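Local coordinates for hypothetical protein PH1789 (Pyrococcus horikoshii, PDB 1WR2) that is of unknown function but contains an ATP-grasp domain, a fold that combines alpha/beta subdomains, at residues A48-K62 and V77-W91. Residues are numbered along the deposited sequence; the frame is centred on the assembly and turned at random.
Sequences ALEYAKEIGYPVVLK and VMLNIKNEEELKKKW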
loop_
_atom_site.group_PDB
_atom_site.type_symbol
_atom_site.label_atom_id
_atom_site.label_comp_id
_atom_site.label_asym_id
_atom_site.label_seq_id
_atom_site.Cartn_x
_atom_site.Cartn_y
_atom_site.Cartn_z
ATOM N N ALA A 48 -11.806 -4.984 17.314
ATOM C CA ALA A 48 -11.397 -5.831 16.201
ATOM C C ALA A 48 -12.437 -6.912 15.945
ATOM O O ALA A 48 -12.758 -7.218 14.801
ATOM C CB ALA A 48 -10.041 -6.462 16.493
ATOM N N LEU A 49 -12.964 -7.493 17.017
ATOM C CA LEU A 49 -13.965 -8.539 16.877
ATOM C C LEU A 49 -15.204 -8.001 16.158
ATOM O O LEU A 49 -15.788 -8.690 15.319
ATOM C CB LEU A 49 -14.336 -9.096 18.256
ATOM C CG LEU A 49 -13.209 -9.854 18.962
ATOM C CD1 LEU A 49 -13.666 -10.276 20.346
ATOM C CD2 LEU A 49 -12.805 -11.076 18.127
ATOM N N GLU A 50 -15.587 -6.766 16.482
ATOM C CA GLU A 50 -16.741 -6.120 15.858
ATOM C C GLU A 50 -16.495 -5.892 14.370
ATOM O O GLU A 50 -17.312 -6.278 13.532
ATOM C CB GLU A 50 -17.016 -4.761 16.506
ATOM C CG GLU A 50 -17.443 -4.802 17.959
ATOM C CD GLU A 50 -17.780 -3.414 18.493
ATOM O OE1 GLU A 50 -16.865 -2.561 18.575
ATOM O OE2 GLU A 50 -18.963 -3.176 18.821
ATOM N N TYR A 51 -15.371 -5.247 14.055
ATOM C CA TYR A 51 -15.003 -4.956 12.669
ATOM C C TYR A 51 -14.879 -6.229 11.839
ATOM O O TYR A 51 -15.222 -6.241 10.658
ATOM C CB TYR A 51 -13.676 -4.192 12.602
ATOM C CG TYR A 51 -13.709 -2.793 13.186
ATOM C CD1 TYR A 51 -14.761 -1.923 12.905
ATOM C CD2 TYR A 51 -12.657 -2.321 13.972
ATOM C CE1 TYR A 51 -14.763 -0.611 13.391
ATOM C CE2 TYR A 51 -12.647 -1.013 14.462
ATOM C CZ TYR A 51 -13.702 -0.164 14.166
ATOM O OH TYR A 51 -13.693 1.134 14.630
ATOM N N ALA A 52 -14.378 -7.296 12.456
ATOM C CA ALA A 52 -14.222 -8.567 11.758
ATOM C C ALA A 52 -15.593 -9.050 11.307
ATOM O O ALA A 52 -15.782 -9.421 10.146
ATOM C CB ALA A 52 -13.583 -9.596 12.672
ATOM N N LYS A 53 -16.548 -9.048 12.232
ATOM C CA LYS A 53 -17.908 -9.474 11.910
ATOM C C LYS A 53 -18.478 -8.551 10.845
ATOM O O LYS A 53 -19.211 -8.979 9.952
ATOM C CB LYS A 53 -18.804 -9.422 13.148
ATOM C CG LYS A 53 -18.579 -10.549 14.135
ATOM C CD LYS A 53 -19.691 -10.580 15.173
ATOM C CE LYS A 53 -19.599 -11.818 16.047
ATOM N NZ LYS A 53 -20.706 -11.874 17.032
ATOM N N GLU A 54 -18.122 -7.277 10.947
ATOM C CA GLU A 54 -18.593 -6.269 10.012
ATOM C C GLU A 54 -18.159 -6.555 8.576
ATOM O O GLU A 54 -19.001 -6.683 7.691
ATOM C CB GLU A 54 -18.091 -4.891 10.448
ATOM C CG GLU A 54 -19.181 -3.837 10.545
ATOM C CD GLU A 54 -18.686 -2.538 11.159
ATOM O OE1 GLU A 54 -18.273 -2.554 12.338
ATOM O OE2 GLU A 54 -18.712 -1.501 10.461
ATOM N N ILE A 55 -16.854 -6.665 8.342
ATOM C CA ILE A 55 -16.367 -6.923 6.994
ATOM C C ILE A 55 -16.432 -8.394 6.593
ATOM O O ILE A 55 -16.301 -8.721 5.413
ATOM C CB ILE A 55 -14.922 -6.405 6.803
ATOM C CG1 ILE A 55 -13.947 -7.211 7.655
ATOM C CG2 ILE A 55 -14.850 -4.929 7.177
ATOM C CD1 ILE A 55 -12.505 -6.810 7.435
ATOM N N GLY A 56 -16.637 -9.271 7.577
ATOM C CA GLY A 56 -16.743 -10.698 7.308
ATOM C C GLY A 56 -15.446 -11.491 7.282
ATOM O O GLY A 56 -14.453 -11.056 6.696
ATOM N N TYR A 57 -15.454 -12.664 7.915
ATOM C CA TYR A 57 -14.275 -13.532 7.947
ATOM C C TYR A 57 -14.127 -14.263 6.612
ATOM O O TYR A 57 -15.107 -14.447 5.889
ATOM C CB TYR A 57 -14.392 -14.567 9.074
ATOM C CG TYR A 57 -14.249 -14.013 10.475
ATOM C CD1 TYR A 57 -15.337 -13.456 11.148
ATOM C CD2 TYR A 57 -13.014 -14.052 11.132
ATOM C CE1 TYR A 57 -15.198 -12.952 12.453
ATOM C CE2 TYR A 57 -12.862 -13.554 12.422
ATOM C CZ TYR A 57 -13.952 -13.007 13.081
ATOM O OH TYR A 57 -13.793 -12.534 14.365
ATOM N N PRO A 58 -12.904 -14.695 6.266
ATOM C CA PRO A 58 -11.654 -14.553 7.023
ATOM C C PRO A 58 -11.057 -13.153 6.900
ATOM O O PRO A 58 -11.248 -12.474 5.891
ATOM C CB PRO A 58 -10.760 -15.614 6.396
ATOM C CG PRO A 58 -11.171 -15.560 4.955
ATOM C CD PRO A 58 -12.686 -15.506 5.054
ATOM N N VAL A 59 -10.322 -12.729 7.923
ATOM C CA VAL A 59 -9.713 -11.404 7.909
ATOM C C VAL A 59 -8.216 -11.452 8.164
ATOM O O VAL A 59 -7.658 -12.504 8.489
ATOM C CB VAL A 59 -10.352 -10.484 8.970
ATOM C CG1 VAL A 59 -11.864 -10.423 8.762
ATOM C CG2 VAL A 59 -10.025 -10.994 10.369
ATOM N N VAL A 60 -7.586 -10.294 8.012
ATOM C CA VAL A 60 -6.154 -10.108 8.213
ATOM C C VAL A 60 -5.964 -9.123 9.359
ATOM O O VAL A 60 -6.719 -8.158 9.468
ATOM C CB VAL A 60 -5.495 -9.470 6.964
ATOM C CG1 VAL A 60 -4.073 -9.029 7.285
ATOM C CG2 VAL A 60 -5.494 -10.449 5.818
ATOM N N LEU A 61 -4.979 -9.368 10.220
ATOM C CA LEU A 61 -4.684 -8.431 11.299
ATOM C C LEU A 61 -3.286 -7.893 11.027
ATOM O O LEU A 61 -2.374 -8.655 10.698
ATOM C CB LEU A 61 -4.730 -9.103 12.678
ATOM C CG LEU A 61 -6.100 -9.497 13.239
ATOM C CD1 LEU A 61 -5.920 -9.959 14.682
ATOM C CD2 LEU A 61 -7.068 -8.304 13.190
ATOM N N LYS A 62 -3.128 -6.580 11.132
ATOM C CA LYS A 62 -1.839 -5.938 10.892
ATOM C C LYS A 62 -1.597 -4.885 11.958
ATOM O O LYS A 62 -2.300 -3.876 12.006
ATOM C CB LYS A 62 -1.822 -5.253 9.526
ATOM C CG LYS A 62 -2.124 -6.147 8.336
ATOM C CD LYS A 62 -2.005 -5.321 7.066
ATOM C CE LYS A 62 -2.278 -6.120 5.817
ATOM N NZ LYS A 62 -2.022 -5.302 4.589
ATOM N N VAL A 77 1.840 -9.211 11.170
ATOM C CA VAL A 77 0.738 -9.338 10.205
ATOM C C VAL A 77 0.305 -10.803 10.189
ATOM O O VAL A 77 1.119 -11.681 9.920
ATOM C CB VAL A 77 1.171 -8.948 8.762
ATOM C CG1 VAL A 77 0.099 -9.380 7.749
ATOM C CG2 VAL A 77 1.384 -7.451 8.668
ATOM N N MET A 78 -0.965 -11.070 10.494
ATOM C CA MET A 78 -1.488 -12.441 10.498
ATOM C C MET A 78 -2.625 -12.568 9.483
ATOM O O MET A 78 -3.569 -11.773 9.480
ATOM C CB MET A 78 -1.974 -12.828 11.899
ATOM C CG MET A 78 -0.853 -13.020 12.922
ATOM S SD MET A 78 0.276 -14.385 12.490
ATOM C CE MET A 78 1.510 -14.223 13.781
ATOM N N LEU A 79 -2.527 -13.582 8.629
ATOM C CA LEU A 79 -3.507 -13.788 7.575
ATOM C C LEU A 79 -4.543 -14.888 7.789
ATOM O O LEU A 79 -4.452 -15.694 8.713
ATOM C CB LEU A 79 -2.775 -14.055 6.259
ATOM C CG LEU A 79 -1.662 -13.095 5.830
ATOM C CD1 LEU A 79 -1.115 -13.567 4.491
ATOM C CD2 LEU A 79 -2.185 -11.676 5.703
ATOM N N ASN A 80 -5.533 -14.893 6.900
ATOM C CA ASN A 80 -6.621 -15.861 6.881
ATOM C C ASN A 80 -7.161 -16.313 8.235
ATOM O O ASN A 80 -7.255 -17.512 8.515
ATOM C CB ASN A 80 -6.201 -17.074 6.042
ATOM C CG ASN A 80 -7.388 -17.877 5.544
ATOM O OD1 ASN A 80 -7.969 -17.569 4.500
ATOM N ND2 ASN A 80 -7.746 -18.924 6.282
ATOM N N ILE A 81 -7.524 -15.342 9.068
ATOM C CA ILE A 81 -8.094 -15.606 10.385
ATOM C C ILE A 81 -9.555 -15.980 10.128
ATOM O O ILE A 81 -10.358 -15.135 9.735
ATOM C CB ILE A 81 -8.028 -14.351 11.263
ATOM C CG1 ILE A 81 -6.558 -13.977 11.505
ATOM C CG2 ILE A 81 -8.786 -14.586 12.546
ATOM C CD1 ILE A 81 -6.339 -12.597 12.119
ATOM N N LYS A 82 -9.900 -17.239 10.369
ATOM C CA LYS A 82 -11.247 -17.715 10.080
ATOM C C LYS A 82 -12.357 -17.442 11.084
ATOM O O LYS A 82 -13.531 -17.429 10.710
ATOM C CB LYS A 82 -11.195 -19.214 9.779
ATOM C CG LYS A 82 -10.146 -19.586 8.740
ATOM C CD LYS A 82 -10.338 -20.992 8.184
ATOM C CE LYS A 82 -10.429 -22.046 9.283
ATOM N NZ LYS A 82 -11.735 -21.986 10.010
ATOM N N ASN A 83 -12.015 -17.218 12.346
ATOM C CA ASN A 83 -13.053 -16.977 13.338
ATOM C C ASN A 83 -12.615 -16.132 14.523
ATOM O O ASN A 83 -11.458 -15.726 14.629
ATOM C CB ASN A 83 -13.592 -18.314 13.847
ATOM C CG ASN A 83 -12.506 -19.183 14.445
ATOM O OD1 ASN A 83 -11.844 -18.790 15.411
ATOM N ND2 ASN A 83 -12.310 -20.369 13.870
ATOM N N GLU A 84 -13.560 -15.902 15.427
ATOM C CA GLU A 84 -13.338 -15.088 16.613
ATOM C C GLU A 84 -12.285 -15.619 17.589
ATOM O O GLU A 84 -11.525 -14.840 18.162
ATOM C CB GLU A 84 -14.674 -14.886 17.330
ATOM C CG GLU A 84 -14.612 -13.973 18.537
ATOM C CD GLU A 84 -15.990 -13.546 19.012
ATOM O OE1 GLU A 84 -16.700 -12.859 18.238
ATOM O OE2 GLU A 84 -16.360 -13.899 20.156
ATOM N N GLU A 85 -12.237 -16.934 17.785
ATOM C CA GLU A 85 -11.261 -17.530 18.698
ATOM C C GLU A 85 -9.854 -17.336 18.153
ATOM O O GLU A 85 -8.930 -16.988 18.890
ATOM C CB GLU A 85 -11.531 -19.028 18.879
ATOM C CG GLU A 85 -12.890 -19.373 19.495
ATOM C CD GLU A 85 -14.065 -18.966 18.616
ATOM O OE1 GLU A 85 -14.069 -19.329 17.421
ATOM O OE2 GLU A 85 -14.989 -18.287 19.122
ATOM N N GLU A 86 -9.695 -17.567 16.857
ATOM C CA GLU A 86 -8.406 -17.412 16.204
ATOM C C GLU A 86 -7.966 -15.944 16.165
ATOM O O GLU A 86 -6.778 -15.645 16.250
ATOM C CB GLU A 86 -8.471 -17.995 14.788
ATOM C CG GLU A 86 -7.345 -17.550 13.868
ATOM C CD GLU A 86 -7.140 -18.482 12.686
ATOM O OE1 GLU A 86 -8.142 -18.878 12.044
ATOM O OE2 GLU A 86 -5.964 -18.809 12.397
ATOM N N LEU A 87 -8.928 -15.033 16.039
ATOM C CA LEU A 87 -8.616 -13.606 16.005
ATOM C C LEU A 87 -8.090 -13.173 17.371
ATOM O O LEU A 87 -7.169 -12.367 17.457
ATOM C CB LEU A 87 -9.869 -12.790 15.627
ATOM C CG LEU A 87 -9.685 -11.309 15.258
ATOM C CD1 LEU A 87 -10.877 -10.819 14.438
ATOM C CD2 LEU A 87 -9.527 -10.482 16.513
ATOM N N LYS A 88 -8.669 -13.724 18.437
ATOM C CA LYS A 88 -8.250 -13.389 19.797
ATOM C C LYS A 88 -6.824 -13.842 20.068
ATOM O O LYS A 88 -6.079 -13.168 20.781
ATOM C CB LYS A 88 -9.180 -14.036 20.829
ATOM C CG LYS A 88 -10.604 -13.508 20.820
ATOM C CD LYS A 88 -11.468 -14.235 21.848
ATOM C CE LYS A 88 -12.875 -13.643 21.928
ATOM N NZ LYS A 88 -13.755 -14.410 22.864
ATOM N N LYS A 89 -6.443 -14.984 19.503
ATOM C CA LYS A 89 -5.101 -15.512 19.710
ATOM C C LYS A 89 -4.072 -14.814 18.815
ATOM O O LYS A 89 -2.941 -14.575 19.232
ATOM C CB LYS A 89 -5.088 -17.031 19.482
ATOM C CG LYS A 89 -5.105 -17.490 18.025
ATOM C CD LYS A 89 -5.477 -18.975 17.931
ATOM C CE LYS A 89 -4.923 -19.642 16.676
ATOM N NZ LYS A 89 -5.283 -18.928 15.424
ATOM N N LYS A 90 -4.463 -14.483 17.586
ATOM C CA LYS A 90 -3.552 -13.796 16.674
ATOM C C LYS A 90 -3.347 -12.355 17.123
ATOM O O LYS A 90 -2.314 -11.746 16.848
ATOM C CB LYS A 90 -4.091 -13.844 15.247
ATOM C CG LYS A 90 -4.022 -15.232 14.643
ATOM C CD LYS A 90 -2.595 -15.753 14.693
ATOM C CE LYS A 90 -2.521 -17.225 14.309
ATOM N NZ LYS A 90 -1.112 -17.703 14.307
ATOM N N TRP A 91 -4.337 -11.818 17.825
ATOM C CA TRP A 91 -4.244 -10.468 18.347
ATOM C C TRP A 91 -3.141 -10.473 19.410
ATOM O O TRP A 91 -2.330 -9.549 19.486
ATOM C CB TRP A 91 -5.580 -10.043 18.960
ATOM C CG TRP A 91 -5.506 -8.748 19.717
ATOM C CD1 TRP A 91 -4.959 -8.547 20.956
ATOM C CD2 TRP A 91 -5.943 -7.466 19.261
ATOM N NE1 TRP A 91 -5.030 -7.218 21.293
ATOM C CE2 TRP A 91 -5.629 -6.532 20.270
ATOM C CE3 TRP A 91 -6.571 -7.013 18.091
ATOM C CZ2 TRP A 91 -5.919 -5.172 20.148
ATOM C CZ3 TRP A 91 -6.859 -5.657 17.972
ATOM C CH2 TRP A 91 -6.532 -4.756 18.995
HETATM O O HOH W 1 -16.076 -11.566 15.542
#
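Leu61 meets Ile81 and Leu87 in the hydrophobic layer between an antiparallel strand pair and two helices. Its CG lies 3.3 Å from Ile81 CD1, a close fit for two carbons. Its CD1 reaches on to Leu87 CG and to Trp91 CB. Leu87 has CG anti to the backbone N (chi1 -168°), which turns the side chain toward helix 45-55 and Tyr57, where its two methyls take different partners. CD1 presses on Ala52 CB at 3.5 Å and lies by Tyr57 OH. CD2 packs against Leu49 CD2 and Ala48 CB.

Tyr57 lies across the turn from Ile81 to Glu84 and packs there. Asn83 CA sits over one ring face in a CH-pi contact, 4.0 Å from the centroid. Ile81 O lies at the ring edge, 3.2 Å from Tyr57 CD2. A water accepts from Tyr57 OH at 2.7 Å and donates to Leu49 O and Glu84 OE1, so it ties the hydroxyl to both helices. Asn83 is the N-cap of helix 84-101, and its OD1 accepts from Glu86 N.

Strands 59-62 and 77-81 run antiparallel. Val59 and Ile81 exchange two backbone bonds, as do Leu61 and Met78. The register shifts by one residue between these pairs, a beta bulge. The cis peptide before Pro58 leads into the strand.

Strand 77-81 is an outer strand of the four-stranded antiparallel sheet. Strand 59-64 lies between it and strand 109-114, which bonds to Val60 and Lys62. Helices 45-55 and 84-101 pack on the face bearing Val59, Leu61 and Ile81, forming an alpha/beta layer within the ATP-grasp domain, where Val110 and Val112 also touch Leu61.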